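Aminoglycoside N(6')-acetyltransferase type 1 (PDB 2VBQ) transfers an acetyl group from acetyl-CoA to the 6'-amino group of aminoglycoside antibiotics, which confers resistance to them, and works as a homodimer. Local coordinates at residues H20-R24 and G111-L116; L37-W42 and E99-L104; D61-F66 and A119-W123; D79-R83 and W123-C129; V87-D91 and R130-S134. One frame throughout, in Å; residues are numbered along the deposited sequence.

Overall arrangement
All five contacts lie in one GNAT domain. Contacts 1, 3 and 4 pack helix 112-126 against one face of the central sheet, moving along it from its N-terminal to its C-terminal end. They use strands 21-25, 63-70 and 73-83 in that order. Contacts 3 and 4 share Trp123, and their centres are about 5 Å apart. Contact 2 joins helix 31-41 to strand 95-103; its centre is about 14 Å from that of contact 1. Contact 5 follows contact 4 in the chain and reaches strand 131-136, outermost within this chain, its centre about 23 Å from that of contact 1. Cofactor-binding residues cluster in contacts 1 and 2; contact 5 lies most extensively at the second subunit.

Contact 1 (H20-R24 and G111-L116); sequences HMDIR and GVAKQL. With NI (nickel (II) ion), chain D.
The flat amide of Gln115 carries the methyl of Met21 over one face. Met21 CE is 3.1 Å from Gln115 OE1 and 3.5 Å from Gln115 NE2, so it sits above the group and not at its rim. The other flat groups belong to segment 20-24. The guanidinium of Arg24 has Asp22 CB over one face, near its rim. The imidazole of His20 gives NE2 to nickel at 1.9 Å, and Asp22 OD1 binds the same ion.

Met21 starts out with CG anti to N (chi1 175°). Its chain runs out straight and bends only at the last torsion (chi3 73°), which lays CE on the amide. Met21 SD meets Val112 CG2 at 3.8 Å. Farther along, Ile23 CG1 lies by the carbonyl O of Gln115. Ile23 CG2 touches Leu116 CD2 at 4.0 Å, and the two side chains meet roughly perpendicular.

One water joins the backbone to the amide. It donates to Met21 O at 2.7 Å and accepts a weak bond from Gln115 NE2.

This is strand 21-25 under the start of helix 112-126. Gly111 is the N-cap. The backbone N atoms of Gly111, Ala113 and Lys114 bond the bisubstrate inhibitor, as in the cofactor-binding turn of GNAT enzymes. The direct packing is methyl, sulfur and aliphatic carbon, with the Gln115 amide as its one polar side-chain surface. It seats the first helical turn on the sheet while leaving these N-H groups for the cofactor portion. The nickel charge is held by side chains that do not touch the helix.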
# COMPACT_ATOMS: atom_id res chain seq x y z
N HIS A 20 -2.94 -16.20 31.98
CA HIS A 20 -1.81 -15.51 31.32
C HIS A 20 -1.79 -15.71 29.79
O HIS A 20 -1.82 -16.84 29.29
CB HIS A 20 -0.47 -15.95 31.94
CG HIS A 20 0.72 -15.32 31.27
ND1 HIS A 20 0.98 -13.96 31.36
CD2 HIS A 20 1.68 -15.84 30.46
CE1 HIS A 20 2.08 -13.68 30.66
NE2 HIS A 20 2.51 -14.80 30.10
N MET A 21 -1.71 -14.60 29.07
CA MET A 21 -1.66 -14.63 27.60
C MET A 21 -0.24 -14.35 27.05
O MET A 21 0.45 -13.49 27.56
CB MET A 21 -2.66 -13.63 27.02
CG MET A 21 -2.57 -13.51 25.48
SD MET A 21 -3.90 -12.51 24.82
CE MET A 21 -3.42 -10.86 25.32
N ASP A 22 0.18 -15.10 26.03
CA ASP A 22 1.41 -14.81 25.34
C ASP A 22 1.17 -14.50 23.86
O ASP A 22 0.35 -15.14 23.24
CB ASP A 22 2.36 -16.00 25.45
CG ASP A 22 2.99 -16.08 26.81
OD1 ASP A 22 3.85 -15.21 27.06
OD2 ASP A 22 2.60 -16.97 27.62
N ILE A 23 1.90 -13.52 23.33
CA ILE A 23 1.96 -13.31 21.89
C ILE A 23 3.23 -13.97 21.34
O ILE A 23 4.35 -13.56 21.66
CB ILE A 23 1.92 -11.81 21.51
CG1 ILE A 23 0.79 -11.07 22.25
CG2 ILE A 23 1.86 -11.63 19.96
CD1 ILE A 23 -0.63 -11.59 21.95
N ARG A 24 3.05 -14.99 20.53
CA ARG A 24 4.17 -15.73 19.98
C ARG A 24 4.32 -15.36 18.47
O ARG A 24 3.35 -15.41 17.72
CB ARG A 24 3.97 -17.24 20.19
CG ARG A 24 3.64 -17.66 21.67
CD ARG A 24 4.91 -17.66 22.57
NE ARG A 24 4.74 -18.16 23.96
CZ ARG A 24 3.86 -19.09 24.36
NH1 ARG A 24 3.01 -19.66 23.52
NH2 ARG A 24 3.83 -19.44 25.64
N GLY A 111 -8.44 -7.14 25.38
CA GLY A 111 -7.10 -6.63 25.14
C GLY A 111 -6.23 -7.51 24.27
O GLY A 111 -5.02 -7.26 24.17
N VAL A 112 -6.80 -8.53 23.63
CA VAL A 112 -6.02 -9.42 22.75
C VAL A 112 -5.44 -8.64 21.56
O VAL A 112 -4.23 -8.68 21.33
CB VAL A 112 -6.80 -10.71 22.28
CG1 VAL A 112 -5.92 -11.60 21.38
CG2 VAL A 112 -7.30 -11.54 23.50
N ALA A 113 -6.27 -7.92 20.81
CA ALA A 113 -5.75 -7.14 19.68
C ALA A 113 -4.70 -6.10 20.13
O ALA A 113 -3.67 -5.92 19.48
CB ALA A 113 -6.90 -6.45 18.96
N LYS A 114 -4.96 -5.41 21.23
CA LYS A 114 -3.98 -4.47 21.78
C LYS A 114 -2.58 -5.11 21.89
O LYS A 114 -1.58 -4.56 21.41
CB LYS A 114 -4.46 -4.00 23.15
CG LYS A 114 -3.58 -3.00 23.86
CD LYS A 114 -4.26 -2.58 25.13
CE LYS A 114 -3.26 -2.15 26.16
NZ LYS A 114 -2.80 -0.76 25.87
N GLN A 115 -2.51 -6.28 22.52
CA GLN A 115 -1.25 -6.97 22.69
C GLN A 115 -0.68 -7.50 21.38
O GLN A 115 0.52 -7.39 21.16
CB GLN A 115 -1.37 -8.05 23.73
CG GLN A 115 -1.52 -7.44 25.13
CD GLN A 115 -1.43 -8.47 26.21
OE1 GLN A 115 -2.29 -8.52 27.09
NE2 GLN A 115 -0.38 -9.32 26.16
N LEU A 116 -1.54 -8.00 20.49
CA LEU A 116 -1.10 -8.39 19.14
C LEU A 116 -0.44 -7.20 18.41
O LEU A 116 0.65 -7.33 17.85
CB LEU A 116 -2.28 -8.92 18.32
CG LEU A 116 -2.69 -10.37 18.61
CD1 LEU A 116 -4.11 -10.67 18.04
CD2 LEU A 116 -1.61 -11.34 18.03
NI NI D . 4.14 -14.96 29.05
O HOH W 1 1.95 -11.33 27.17

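Contact 2 (L37-W42 and E99-L104); sequences LRKQLW and EGIFVL
Phe102 packs under the last turn of helix 31-41, against Leu41, Gln40 and Leu37. Its CB touches Leu41 CB at 3.7 Å, and the two side chains run antiparallel past one another. CG is still near Leu41 CB. CD1 lies below Leu41 CA, where the helix backbone covers one face of the ring. On the other flank, Phe102 CE2 meets Leu37 CD2 at 3.8 Å, in the ring plane. At the tip, Phe102 CZ ends 3.9 Å from Gln40 CB. The trans first torsion of Phe102 (chi1 172°) sends the ring beneath the helix.

Leu37 CD2 also reaches Leu104 CG, at 3.7 Å. Gln40 OE1 lies against Leu104 CD2, while its NE2 bonds Gly36 O.

Toward the substrate end, Glu99 O lies at the edge of the Trp42 indole, 3.8 Å from Trp42 CZ2. Leu41 CD2 rests on a face of that indole. Gly100 brings bare backbone to the indole, its CA 3.9 Å from Trp42 CH2. The strand has a classic beta bulge here, with Glu99 and Gly100 together opposite Asp79 of strand 73-83.

Trp42 and Glu99 bind substrate, and Ile101, Phe102 and Val103 bind acetyl-CoA. The backbone of Glu99, Ile101 and Val103 hydrogen-bonds the inhibitor. Apolar packing thus fixes helix to strand and leaves Glu99 O, Ile101 N and Val103 N to hold the ligand.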
# COMPACT_ATOMS: atom_id res chain seq x y z
N LEU A 37 -7.09 -20.09 12.56
CA LEU A 37 -7.66 -18.77 12.78
C LEU A 37 -7.82 -17.95 11.50
O LEU A 37 -8.83 -17.28 11.30
CB LEU A 37 -6.77 -18.00 13.78
CG LEU A 37 -6.94 -18.40 15.23
CD1 LEU A 37 -5.73 -17.95 16.05
CD2 LEU A 37 -8.30 -17.87 15.80
N ARG A 38 -6.81 -18.01 10.64
CA ARG A 38 -6.81 -17.25 9.39
C ARG A 38 -8.01 -17.58 8.50
O ARG A 38 -8.57 -16.71 7.82
CB ARG A 38 -5.49 -17.48 8.65
CG ARG A 38 -5.06 -16.31 7.79
CD ARG A 38 -3.66 -16.57 7.39
NE ARG A 38 -2.99 -15.52 6.64
CZ ARG A 38 -2.73 -15.57 5.34
NH1 ARG A 38 -3.13 -16.61 4.62
NH2 ARG A 38 -2.06 -14.58 4.76
N LYS A 39 -8.41 -18.85 8.51
CA LYS A 39 -9.55 -19.28 7.71
C LYS A 39 -10.86 -18.73 8.25
O LYS A 39 -11.88 -18.70 7.53
CB LYS A 39 -9.58 -20.82 7.62
CG LYS A 39 -8.44 -21.35 6.76
CD LYS A 39 -8.04 -22.79 7.10
CE LYS A 39 -7.66 -23.51 5.82
NZ LYS A 39 -6.32 -24.17 5.92
N GLN A 40 -10.85 -18.28 9.51
CA GLN A 40 -12.02 -17.64 10.07
C GLN A 40 -12.04 -16.13 9.80
O GLN A 40 -13.12 -15.55 9.67
CB GLN A 40 -12.15 -17.92 11.56
CG GLN A 40 -12.27 -19.40 11.90
CD GLN A 40 -12.23 -19.66 13.40
OE1 GLN A 40 -13.17 -19.31 14.13
NE2 GLN A 40 -11.12 -20.28 13.87
N LEU A 41 -10.87 -15.50 9.72
CA LEU A 41 -10.85 -14.10 9.33
C LEU A 41 -11.27 -13.95 7.86
O LEU A 41 -12.08 -13.08 7.51
CB LEU A 41 -9.48 -13.45 9.57
CG LEU A 41 -9.32 -12.00 9.07
CD1 LEU A 41 -10.33 -11.04 9.73
CD2 LEU A 41 -7.89 -11.51 9.27
N TRP A 42 -10.71 -14.83 7.02
CA TRP A 42 -10.94 -14.81 5.59
C TRP A 42 -11.54 -16.15 5.13
O TRP A 42 -10.82 -17.00 4.59
CB TRP A 42 -9.60 -14.52 4.86
CG TRP A 42 -9.05 -13.13 5.07
CD1 TRP A 42 -9.71 -11.95 4.84
CD2 TRP A 42 -7.73 -12.76 5.52
NE1 TRP A 42 -8.90 -10.89 5.14
CE2 TRP A 42 -7.68 -11.34 5.55
CE3 TRP A 42 -6.59 -13.49 5.92
CZ2 TRP A 42 -6.53 -10.63 5.94
CZ3 TRP A 42 -5.44 -12.77 6.33
CH2 TRP A 42 -5.43 -11.36 6.33
N GLU A 99 -1.32 -6.25 8.26
CA GLU A 99 -1.91 -6.87 7.07
C GLU A 99 -3.23 -7.60 7.37
O GLU A 99 -4.08 -7.74 6.49
CB GLU A 99 -0.90 -7.81 6.37
CG GLU A 99 0.41 -7.14 5.86
CD GLU A 99 0.23 -6.21 4.63
OE1 GLU A 99 -0.91 -5.99 4.17
OE2 GLU A 99 1.25 -5.69 4.13
N GLY A 100 -3.39 -8.03 8.62
CA GLY A 100 -4.63 -8.72 9.05
C GLY A 100 -4.65 -8.87 10.56
O GLY A 100 -3.61 -9.05 11.17
N ILE A 101 -5.84 -8.80 11.15
CA ILE A 101 -5.98 -9.03 12.58
C ILE A 101 -7.37 -9.61 12.86
O ILE A 101 -8.39 -9.16 12.30
CB ILE A 101 -5.67 -7.75 13.42
CG1 ILE A 101 -5.49 -8.11 14.90
CG2 ILE A 101 -6.76 -6.66 13.19
CD1 ILE A 101 -4.70 -7.13 15.71
N PHE A 102 -7.39 -10.60 13.75
CA PHE A 102 -8.62 -11.32 14.09
C PHE A 102 -8.49 -11.90 15.48
O PHE A 102 -7.47 -12.51 15.81
CB PHE A 102 -8.88 -12.43 13.07
CG PHE A 102 -10.04 -13.35 13.45
CD1 PHE A 102 -11.36 -13.02 13.10
CD2 PHE A 102 -9.80 -14.54 14.14
CE1 PHE A 102 -12.46 -13.90 13.46
CE2 PHE A 102 -10.86 -15.39 14.51
CZ PHE A 102 -12.18 -15.07 14.16
N VAL A 103 -9.54 -11.73 16.28
CA VAL A 103 -9.62 -12.35 17.60
C VAL A 103 -10.95 -13.11 17.65
O VAL A 103 -11.96 -12.58 17.17
CB VAL A 103 -9.56 -11.30 18.76
CG1 VAL A 103 -9.78 -11.94 20.15
CG2 VAL A 103 -8.22 -10.54 18.73
N LEU A 104 -10.92 -14.34 18.15
CA LEU A 104 -12.15 -15.15 18.21
C LEU A 104 -13.25 -14.40 18.95
O LEU A 104 -12.97 -13.76 19.98
CB LEU A 104 -11.89 -16.48 18.94
CG LEU A 104 -11.11 -17.53 18.15
CD1 LEU A 104 -10.65 -18.63 19.07
CD2 LEU A 104 -11.93 -18.10 17.02

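Contact 3 (D61-F66 and A119-W123); sequences DHLASF and AVQRW
Asp61 begins the approach to Trp123, its O lying 4.1 Å from Trp123 CZ2. The setting is the GNAT alpha/beta fold, where residues 63-66 of strand 63-70 run at 151° to residues 119-123 of helix 112-126, roughly antiparallel. His62 turns its ring back: ND1 donates to Asp61 OD1 at 2.8 Å. The acceptor lies in the imidazole plane, but the proton arrives from above the carboxylate plane. The backbone C of His62 stands at the edge of the indole.

Leu63 points its side chain away, toward helix 47-59, and only its backbone meets the tryptophan. Ala64 then puts its methyl over the indole face. CB is 3.6 Å from the centroid of the six-membered ring and 20° off its normal, a CH-pi contact. Its closest ring atom is Trp123 CE2, at 3.4 Å. The indole thus lies close to the strand, with the Ala64 methyl between.

Ser65 faces the other side of the sheet, where OG bonds Asp79 OD1. Phe66 returns to the helix. Its ring has Ala119 O and Val120 N over one face, and CD2 touches Ala119 CB at 3.9 Å. Phe66 also turns its edge to the face of the Trp123 five-membered ring, in an offset edge-to-face pair with planes at 63°. Beside that pair, Phe66 CZ packs on the tryptophan methylene, 3.5 Å from Trp123 CB.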
# COMPACT_ATOMS: atom_id res chain seq x y z
N ASP A 61 12.05 -12.16 5.74
CA ASP A 61 12.47 -11.15 6.67
C ASP A 61 11.59 -9.90 6.61
O ASP A 61 11.77 -9.03 7.45
CB ASP A 61 13.95 -10.78 6.48
CG ASP A 61 14.30 -10.48 5.03
OD1 ASP A 61 13.40 -10.24 4.19
OD2 ASP A 61 15.52 -10.50 4.74
N HIS A 62 10.67 -9.81 5.64
CA HIS A 62 9.71 -8.68 5.60
C HIS A 62 8.25 -9.06 5.93
O HIS A 62 7.34 -8.26 5.69
CB HIS A 62 9.79 -7.89 4.27
CG HIS A 62 11.05 -7.08 4.14
ND1 HIS A 62 12.29 -7.67 4.06
CD2 HIS A 62 11.27 -5.74 4.13
CE1 HIS A 62 13.22 -6.73 3.98
NE2 HIS A 62 12.63 -5.55 4.04
N LEU A 63 8.06 -10.30 6.39
CA LEU A 63 6.77 -10.80 6.84
C LEU A 63 6.96 -11.43 8.20
O LEU A 63 7.95 -12.11 8.41
CB LEU A 63 6.19 -11.85 5.86
CG LEU A 63 5.81 -11.36 4.47
CD1 LEU A 63 5.39 -12.54 3.56
CD2 LEU A 63 4.70 -10.32 4.60
N ALA A 64 6.02 -11.19 9.11
CA ALA A 64 5.92 -11.89 10.39
C ALA A 64 4.47 -11.91 10.83
O ALA A 64 3.71 -10.97 10.57
CB ALA A 64 6.80 -11.23 11.51
N SER A 65 4.09 -13.02 11.46
CA SER A 65 2.76 -13.19 12.02
C SER A 65 2.89 -13.53 13.49
O SER A 65 3.93 -14.02 13.92
CB SER A 65 1.98 -14.28 11.27
OG SER A 65 1.73 -13.81 9.96
N PHE A 66 1.84 -13.22 14.25
CA PHE A 66 1.86 -13.28 15.71
C PHE A 66 0.56 -13.96 16.17
O PHE A 66 -0.52 -13.62 15.67
CB PHE A 66 2.00 -11.86 16.29
CG PHE A 66 3.28 -11.16 15.84
CD1 PHE A 66 3.32 -10.44 14.64
CD2 PHE A 66 4.46 -11.31 16.58
CE1 PHE A 66 4.54 -9.84 14.19
CE2 PHE A 66 5.67 -10.73 16.14
CZ PHE A 66 5.71 -10.00 14.94
N ALA A 119 2.97 -6.24 19.72
CA ALA A 119 3.97 -7.15 19.17
C ALA A 119 4.38 -6.77 17.74
O ALA A 119 5.58 -6.81 17.42
CB ALA A 119 3.47 -8.61 19.22
N VAL A 120 3.40 -6.46 16.88
CA VAL A 120 3.69 -5.96 15.51
C VAL A 120 4.57 -4.70 15.57
O VAL A 120 5.56 -4.60 14.84
CB VAL A 120 2.38 -5.63 14.71
CG1 VAL A 120 2.69 -4.81 13.42
CG2 VAL A 120 1.57 -6.89 14.39
N GLN A 121 4.16 -3.73 16.40
CA GLN A 121 4.94 -2.50 16.63
C GLN A 121 6.38 -2.75 17.07
O GLN A 121 7.32 -2.14 16.52
CB GLN A 121 4.24 -1.57 17.64
CG GLN A 121 4.90 -0.17 17.72
CD GLN A 121 4.19 0.76 18.68
OE1 GLN A 121 2.96 0.78 18.76
NE2 GLN A 121 4.97 1.55 19.41
N ARG A 122 6.54 -3.63 18.05
CA ARG A 122 7.85 -4.06 18.58
C ARG A 122 8.72 -4.64 17.44
O ARG A 122 9.86 -4.23 17.23
CB ARG A 122 7.63 -5.10 19.70
CG ARG A 122 8.86 -5.59 20.50
CD ARG A 122 8.46 -6.69 21.53
NE ARG A 122 7.26 -6.26 22.27
CZ ARG A 122 6.14 -6.96 22.46
NH1 ARG A 122 6.00 -8.21 22.01
NH2 ARG A 122 5.13 -6.39 23.12
N TRP A 123 8.14 -5.58 16.69
CA TRP A 123 8.81 -6.15 15.52
C TRP A 123 9.24 -5.05 14.50
O TRP A 123 10.41 -5.01 14.05
CB TRP A 123 7.89 -7.21 14.87
CG TRP A 123 8.47 -7.87 13.66
CD1 TRP A 123 9.56 -8.70 13.61
CD2 TRP A 123 7.99 -7.76 12.31
NE1 TRP A 123 9.79 -9.11 12.32
CE2 TRP A 123 8.84 -8.54 11.51
CE3 TRP A 123 6.93 -7.07 11.71
CZ2 TRP A 123 8.67 -8.64 10.12
CZ3 TRP A 123 6.75 -7.18 10.34
CH2 TRP A 123 7.62 -7.98 9.55

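Contact 4 (D79-R83 and W123-C129); sequences DASIR and WGTNKGC
Ile82 supplies the CH-pi contact with Trp123. Its CD1 lies over the six-membered ring, 3.9 Å from the centroid and 26° off the normal. This is the face opposite the one taken by Ala64, so the indole is sandwiched between aliphatic groups of two neighbouring strands. A first torsion of 180° puts Trp123 CG anti to N, and the indole reaches down from the helix to fill this slot.

Apolar contacts surround the ring. Ile82 CG1 is 3.4 Å from Trp123 CH2, a close approach at the far end of the indole. Ala80 CB touches Trp123 CZ3 at 3.8 Å. The backbone at Ser81 lies at the indole edge, while its side chain turns away and OG bonds Glu99 OE2. Ile82 CD1 also brushes Lys127 CB.

A sulfur contact extends the patch. Cys129 SG sits 3.6 Å from Ile82 CD1 and lies near CG2 as well, so two branches of one isoleucine hold it.

Backbone bonds belong to the helix end. Cys129 N bonds Gly124 O at 2.8 Å, and Gly128 N bonds Thr125 O at 3.0 Å. With Gly128 at positive phi, this is a Schellman motif. It ends helix 112-126 and turns the chain toward strand 131-136.

The chemistry is thus divided. Carbon and sulfur groups face the sheet, and the carbonyls of Trp123, Gly124 and Thr125 are bonded within the segment. The helix end meets strand 73-83 through apolar groups, while its capping bonds stay within the backbone of 123-129.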
# COMPACT_ATOMS: atom_id res chain seq x y z
N ASP A 79 -1.28 -10.65 11.11
CA ASP A 79 -0.26 -10.73 10.06
C ASP A 79 0.34 -9.34 9.91
O ASP A 79 -0.40 -8.37 9.87
CB ASP A 79 -0.88 -11.16 8.72
CG ASP A 79 -1.34 -12.62 8.72
OD1 ASP A 79 -0.90 -13.41 9.56
OD2 ASP A 79 -2.14 -12.99 7.84
N ALA A 80 1.67 -9.26 9.77
CA ALA A 80 2.35 -7.97 9.59
C ALA A 80 3.39 -8.06 8.46
O ALA A 80 3.85 -9.14 8.12
CB ALA A 80 2.98 -7.51 10.89
N SER A 81 3.70 -6.92 7.87
CA SER A 81 4.77 -6.84 6.90
C SER A 81 5.62 -5.61 7.16
O SER A 81 5.19 -4.68 7.86
CB SER A 81 4.19 -6.72 5.48
OG SER A 81 3.47 -5.48 5.36
N ILE A 82 6.82 -5.60 6.57
CA ILE A 82 7.62 -4.39 6.43
C ILE A 82 7.52 -3.99 4.95
O ILE A 82 8.02 -4.71 4.06
CB ILE A 82 9.09 -4.63 6.76
CG1 ILE A 82 9.24 -5.28 8.15
CG2 ILE A 82 9.89 -3.28 6.60
CD1 ILE A 82 8.73 -4.46 9.32
N ARG A 83 6.88 -2.86 4.71
CA ARG A 83 6.58 -2.44 3.36
C ARG A 83 7.58 -1.37 2.93
O ARG A 83 7.77 -0.39 3.63
CB ARG A 83 5.15 -1.88 3.25
CG ARG A 83 4.05 -2.94 3.29
CD ARG A 83 2.78 -2.29 2.75
NE ARG A 83 1.55 -3.06 2.90
CZ ARG A 83 0.34 -2.58 2.59
NH1 ARG A 83 0.21 -1.34 2.10
NH2 ARG A 83 -0.75 -3.32 2.75
N TRP A 123 8.14 -5.58 16.69
CA TRP A 123 8.81 -6.15 15.52
C TRP A 123 9.24 -5.05 14.50
O TRP A 123 10.41 -5.01 14.05
CB TRP A 123 7.89 -7.21 14.87
CG TRP A 123 8.47 -7.87 13.66
CD1 TRP A 123 9.56 -8.70 13.61
CD2 TRP A 123 7.99 -7.76 12.31
NE1 TRP A 123 9.79 -9.11 12.32
CE2 TRP A 123 8.84 -8.54 11.51
CE3 TRP A 123 6.93 -7.07 11.71
CZ2 TRP A 123 8.67 -8.64 10.12
CZ3 TRP A 123 6.75 -7.18 10.34
CH2 TRP A 123 7.62 -7.98 9.55
N GLY A 124 8.31 -4.17 14.15
CA GLY A 124 8.63 -3.14 13.16
C GLY A 124 9.65 -2.12 13.68
O GLY A 124 10.53 -1.65 12.92
N THR A 125 9.53 -1.77 14.96
CA THR A 125 10.49 -0.87 15.60
C THR A 125 11.89 -1.47 15.59
O THR A 125 12.86 -0.79 15.24
CB THR A 125 10.02 -0.47 17.03
OG1 THR A 125 8.85 0.34 16.89
CG2 THR A 125 11.11 0.32 17.81
N ASN A 126 12.00 -2.75 15.92
CA ASN A 126 13.31 -3.41 15.91
C ASN A 126 13.93 -3.55 14.50
O ASN A 126 15.15 -3.70 14.36
CB ASN A 126 13.23 -4.76 16.61
CG ASN A 126 13.28 -4.65 18.12
OD1 ASN A 126 12.95 -5.59 18.85
ND2 ASN A 126 13.70 -3.47 18.62
N LYS A 127 13.06 -3.52 13.49
CA LYS A 127 13.42 -3.48 12.07
C LYS A 127 13.68 -2.07 11.52
O LYS A 127 13.82 -1.88 10.31
CB LYS A 127 12.32 -4.17 11.26
CG LYS A 127 12.68 -5.57 10.81
CD LYS A 127 12.79 -6.57 11.89
CE LYS A 127 12.80 -7.98 11.29
NZ LYS A 127 13.65 -8.07 10.08
N GLY A 128 13.71 -1.08 12.39
CA GLY A 128 13.94 0.30 11.99
C GLY A 128 12.80 1.01 11.29
O GLY A 128 13.03 1.97 10.53
N CYS A 129 11.55 0.57 11.51
CA CYS A 129 10.43 1.34 10.97
C CYS A 129 10.04 2.53 11.88
O CYS A 129 9.95 2.38 13.09
CB CYS A 129 9.19 0.46 10.70
SG CYS A 129 9.50 -0.90 9.53

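Contact 5 (V87-D91 and R130-S134); sequences VNGCD and REMAS
The type II beta turn from Val87 to Cys90 sets its last residue against Glu131 and Ala133 of strand 131-136, the outermost strand within this chain. The turn is closed by Cys90 N bonding Val87 O. Just past it, Asp91 N donates to the Glu131 carboxylate. The bond to OE2 is nearly straight, 3.1 Å from Asp91 N to Glu131 OE2 and 169°, and uses the syn lone pair. A second, weak bond goes to Glu131 OE1. Glu131 reaches the loop because its chain is extended beyond CG (chi2 164°). Cys90 CB lies 3.4 Å from Glu131 OE1, which also bonds Ser92 OG.

In this GNAT dimer, strand 131-136 pairs antiparallel with a strand of the second subunit, so the sheet continues across the interface. Arg162 of that subunit forms salt bridges with both Asp91 OD2 and Glu131 OE2. Asp91 OD2 and Glu131 OE2 are 4.2 Å apart, and the arginine would offset their like charges. Asn88 ND2 bonds Asp135 OD2 of the second subunit, and Asn88 touches a bound inhibitor.

The apolar side of the loop rests on Ala133. Its CB meets Val87 CG1 at 3.8 Å and Cys90 SG at 3.8 Å.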
# COMPACT_ATOMS: atom_id res chain seq x y z
N VAL A 87 3.36 3.80 1.27
CA VAL A 87 2.17 3.54 2.07
C VAL A 87 1.35 4.84 2.25
O VAL A 87 1.87 5.87 2.72
CB VAL A 87 2.50 2.93 3.47
CG1 VAL A 87 1.21 2.59 4.23
CG2 VAL A 87 3.40 1.67 3.33
N ASN A 88 0.07 4.78 1.88
CA ASN A 88 -0.85 5.90 2.03
C ASN A 88 -0.81 6.50 3.43
O ASN A 88 -0.93 5.77 4.43
CB ASN A 88 -2.29 5.48 1.68
CG ASN A 88 -2.44 4.98 0.24
OD1 ASN A 88 -1.95 3.90 -0.10
ND2 ASN A 88 -3.14 5.76 -0.60
N GLY A 89 -0.61 7.82 3.47
CA GLY A 89 -0.61 8.61 4.70
C GLY A 89 0.69 8.64 5.48
O GLY A 89 0.77 9.32 6.49
N CYS A 90 1.70 7.90 5.00
CA CYS A 90 3.01 7.83 5.66
C CYS A 90 4.02 8.74 4.97
O CYS A 90 3.90 8.99 3.78
CB CYS A 90 3.51 6.37 5.69
SG CYS A 90 2.46 5.29 6.72
N ASP A 91 5.01 9.20 5.72
CA ASP A 91 6.07 10.07 5.21
C ASP A 91 7.41 9.39 5.11
O ASP A 91 8.32 9.92 4.47
CB ASP A 91 6.23 11.33 6.07
CG ASP A 91 4.96 12.10 6.22
OD1 ASP A 91 4.28 12.36 5.19
OD2 ASP A 91 4.62 12.45 7.38
N ARG A 130 9.80 3.69 11.27
CA ARG A 130 9.40 4.89 12.04
C ARG A 130 7.89 5.00 12.20
O ARG A 130 7.41 5.66 13.11
CB ARG A 130 9.98 6.17 11.42
CG ARG A 130 11.50 6.14 11.26
CD ARG A 130 12.15 7.54 11.10
NE ARG A 130 12.13 8.08 9.74
CZ ARG A 130 12.82 7.58 8.71
NH1 ARG A 130 13.59 6.50 8.86
NH2 ARG A 130 12.74 8.16 7.51
N GLU A 131 7.15 4.33 11.32
CA GLU A 131 5.70 4.44 11.28
C GLU A 131 5.09 3.04 11.18
O GLU A 131 5.67 2.15 10.53
CB GLU A 131 5.24 5.27 10.08
CG GLU A 131 5.55 6.77 10.15
CD GLU A 131 5.42 7.47 8.80
OE1 GLU A 131 6.04 7.01 7.81
OE2 GLU A 131 4.70 8.47 8.70
N MET A 132 3.94 2.88 11.82
CA MET A 132 3.09 1.72 11.65
C MET A 132 1.81 2.17 10.98
O MET A 132 1.26 3.23 11.31
CB MET A 132 2.80 1.05 13.00
CG MET A 132 1.76 -0.10 12.97
SD MET A 132 1.82 -1.15 14.44
CE MET A 132 1.41 0.08 15.68
N ALA A 133 1.35 1.38 10.01
CA ALA A 133 0.11 1.69 9.32
C ALA A 133 -0.80 0.47 9.17
O ALA A 133 -0.39 -0.69 9.41
CB ALA A 133 0.39 2.33 7.96
N SER A 134 -2.04 0.76 8.77
CA SER A 134 -3.11 -0.22 8.62
C SER A 134 -4.21 0.42 7.76
O SER A 134 -4.19 1.62 7.53
CB SER A 134 -3.65 -0.61 9.99
OG SER A 134 -4.61 -1.65 9.90